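Local coordinates for RNA-binding protein with serine-rich domain 1 (Homo sapiens, PDB 4A8X) that serves as an auxiliary component of the exon junction complex deposited at mRNA splice junctions, its RNA recognition motif being required for ASAP complex formation, at residues 23-28 with 52-57. Sequence-based numbering, arbitrary orientation.
Sequences EIFSTY and VEFENP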
loop_
_atom_site.group_PDB
_atom_site.type_symbol
_atom_site.label_atom_id
_atom_site.label_comp_id
_atom_site.label_asym_id
_atom_site.label_seq_id
_atom_site.Cartn_x
_atom_site.Cartn_y
_atom_site.Cartn_z
ATOM N N GLU A 23 5.606 -1.666 15.340
ATOM C CA GLU A 23 4.714 -0.652 15.894
ATOM C C GLU A 23 3.258 -1.164 16.029
ATOM O O GLU A 23 2.612 -1.006 17.078
ATOM C CB GLU A 23 4.770 0.618 15.040
ATOM C CG GLU A 23 3.876 1.701 15.525
ATOM C CD GLU A 23 3.947 2.965 14.686
ATOM O OE1 GLU A 23 4.855 3.107 13.852
ATOM O OE2 GLU A 23 3.085 3.820 14.892
ATOM N N ILE A 24 2.738 -1.809 14.984
ATOM C CA ILE A 24 1.353 -2.208 14.987
ATOM C C ILE A 24 1.102 -3.348 16.010
ATOM O O ILE A 24 0.158 -3.300 16.789
ATOM C CB ILE A 24 0.924 -2.647 13.545
ATOM C CG1 ILE A 24 0.787 -1.410 12.642
ATOM C CG2 ILE A 24 -0.346 -3.443 13.582
ATOM C CD1 ILE A 24 0.704 -1.763 11.131
ATOM N N PHE A 25 1.926 -4.376 15.984
ATOM C CA PHE A 25 1.644 -5.570 16.771
ATOM C C PHE A 25 2.066 -5.431 18.238
ATOM O O PHE A 25 1.596 -6.163 19.122
ATOM C CB PHE A 25 2.240 -6.779 16.060
ATOM C CG PHE A 25 1.359 -7.235 14.930
ATOM C CD1 PHE A 25 0.321 -8.092 15.174
ATOM C CD2 PHE A 25 1.516 -6.713 13.648
ATOM C CE1 PHE A 25 -0.559 -8.469 14.138
ATOM C CE2 PHE A 25 0.641 -7.077 12.619
ATOM C CZ PHE A 25 -0.400 -7.967 12.886
ATOM N N SER A 26 2.906 -4.449 18.496
ATOM C CA SER A 26 3.269 -4.116 19.875
ATOM C C SER A 26 2.037 -3.617 20.621
ATOM O O SER A 26 1.979 -3.676 21.860
ATOM C CB SER A 26 4.376 -3.067 19.908
ATOM O OG SER A 26 5.627 -3.683 19.628
ATOM N N THR A 27 1.045 -3.138 19.875
ATOM C CA THR A 27 -0.276 -2.844 20.444
ATOM C C THR A 27 -0.792 -4.018 21.302
ATOM O O THR A 27 -1.559 -3.798 22.237
ATOM C CB THR A 27 -1.358 -2.539 19.326
ATOM O OG1 THR A 27 -0.909 -1.468 18.494
ATOM C CG2 THR A 27 -2.713 -2.112 19.944
ATOM N N TYR A 28 -0.407 -5.251 20.956
ATOM C CA TYR A 28 -1.057 -6.432 21.529
ATOM C C TYR A 28 -0.178 -7.161 22.557
ATOM O O TYR A 28 -0.635 -8.111 23.190
ATOM C CB TYR A 28 -1.591 -7.392 20.420
ATOM C CG TYR A 28 -2.521 -6.646 19.512
ATOM C CD1 TYR A 28 -3.774 -6.279 19.939
ATOM C CD2 TYR A 28 -2.123 -6.241 18.227
ATOM C CE1 TYR A 28 -4.638 -5.546 19.146
ATOM C CE2 TYR A 28 -2.982 -5.480 17.427
ATOM C CZ TYR A 28 -4.240 -5.157 17.883
ATOM O OH TYR A 28 -5.109 -4.415 17.118
ATOM N N VAL A 52 5.756 -12.979 13.917
ATOM C CA VAL A 52 5.910 -12.210 15.146
ATOM C C VAL A 52 5.764 -13.144 16.366
ATOM O O VAL A 52 4.769 -13.867 16.494
ATOM C CB VAL A 52 4.889 -11.045 15.207
ATOM C CG1 VAL A 52 5.014 -10.294 16.513
ATOM C CG2 VAL A 52 5.125 -10.072 14.016
ATOM N N GLU A 53 6.759 -13.138 17.244
ATOM C CA GLU A 53 6.705 -13.967 18.450
ATOM C C GLU A 53 6.561 -13.075 19.661
ATOM O O GLU A 53 7.372 -12.169 19.863
ATOM C CB GLU A 53 7.959 -14.838 18.575
ATOM C CG GLU A 53 7.990 -15.592 19.879
ATOM C CD GLU A 53 9.094 -16.614 19.950
ATOM O OE1 GLU A 53 10.214 -16.243 20.359
ATOM O OE2 GLU A 53 8.829 -17.793 19.617
ATOM N N PHE A 54 5.527 -13.340 20.456
ATOM C CA PHE A 54 5.246 -12.563 21.650
ATOM C C PHE A 54 5.840 -13.262 22.869
ATOM O O PHE A 54 6.282 -14.412 22.791
ATOM C CB PHE A 54 3.752 -12.382 21.843
ATOM C CG PHE A 54 3.109 -11.510 20.807
ATOM C CD1 PHE A 54 3.106 -10.113 20.960
ATOM C CD2 PHE A 54 2.511 -12.070 19.679
ATOM C CE1 PHE A 54 2.512 -9.297 20.008
ATOM C CE2 PHE A 54 1.935 -11.255 18.687
ATOM C CZ PHE A 54 1.929 -9.850 18.860
ATOM N N GLU A 55 5.842 -12.553 23.986
ATOM C CA GLU A 55 6.346 -13.071 25.242
ATOM C C GLU A 55 5.433 -14.139 25.855
ATOM O O GLU A 55 5.906 -15.044 26.565
ATOM C CB GLU A 55 6.527 -11.892 26.210
ATOM C CG GLU A 55 7.135 -12.289 27.505
ATOM C CD GLU A 55 7.238 -11.140 28.506
ATOM O OE1 GLU A 55 6.542 -10.093 28.339
ATOM O OE2 GLU A 55 8.032 -11.307 29.460
ATOM N N ASN A 56 4.129 -14.032 25.637
ATOM C CA ASN A 56 3.233 -15.029 26.224
ATOM C C ASN A 56 2.026 -15.318 25.352
ATOM O O ASN A 56 1.661 -14.527 24.491
ATOM C CB ASN A 56 2.833 -14.644 27.680
ATOM C CG ASN A 56 1.811 -13.529 27.741
ATOM O OD1 ASN A 56 0.747 -13.633 27.140
ATOM N ND2 ASN A 56 2.113 -12.469 28.492
ATOM N N PRO A 57 1.440 -16.498 25.515
ATOM C CA PRO A 57 0.327 -16.929 24.669
ATOM C C PRO A 57 -0.885 -16.014 24.700
ATOM O O PRO A 57 -1.576 -15.938 23.696
ATOM C CB PRO A 57 -0.060 -18.292 25.258
ATOM C CG PRO A 57 1.142 -18.752 25.991
ATOM C CD PRO A 57 1.784 -17.508 26.529
#
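F54, near the end of strand 46-54, reaches across with its phenyl ring to the C-terminal part of helix 18-26 and meets F25 there, in the hydrophobic core of an RNA recognition motif, whose two helices pack on one side of an antiparallel sheet. The far rim of the F54 ring does the touching. Its CE1 lies 3.4 Å from F25 O, which sits at the ring edge, near the ring plane, where the slightly positive aromatic hydrogens can face a carbonyl oxygen. On the same rim, F54 CZ approaches F25 CB at 4.2 Å, an apolar contact. With CG of F54 anti to its carbonyl carbon (chi1 -68°), the ring extends from the strand toward F25, and V52 CG1 stands 3.8 Å above its plane on one face, displaced toward the rim. A flat, apolar side chain suits this buried place, where I31 and A63 pack against it, beside E59. The F25 side chain, likewise buried and apolar, also packs on I9 of strand 6-10 and M67 of helix 57-67, so that the helix is seated on the sheet and against the second helix. Y28 joins more lightly: its backbone C is 4.3 Å from F54 CE1, while its aromatic ring, leading away, suits a place beside M67 and the ring of H66, planes about 40° apart. The carbonyl that faces F54 is also tied within its own turn, F25 O accepting a hydrogen bond from Y28 N at 2.9 Å.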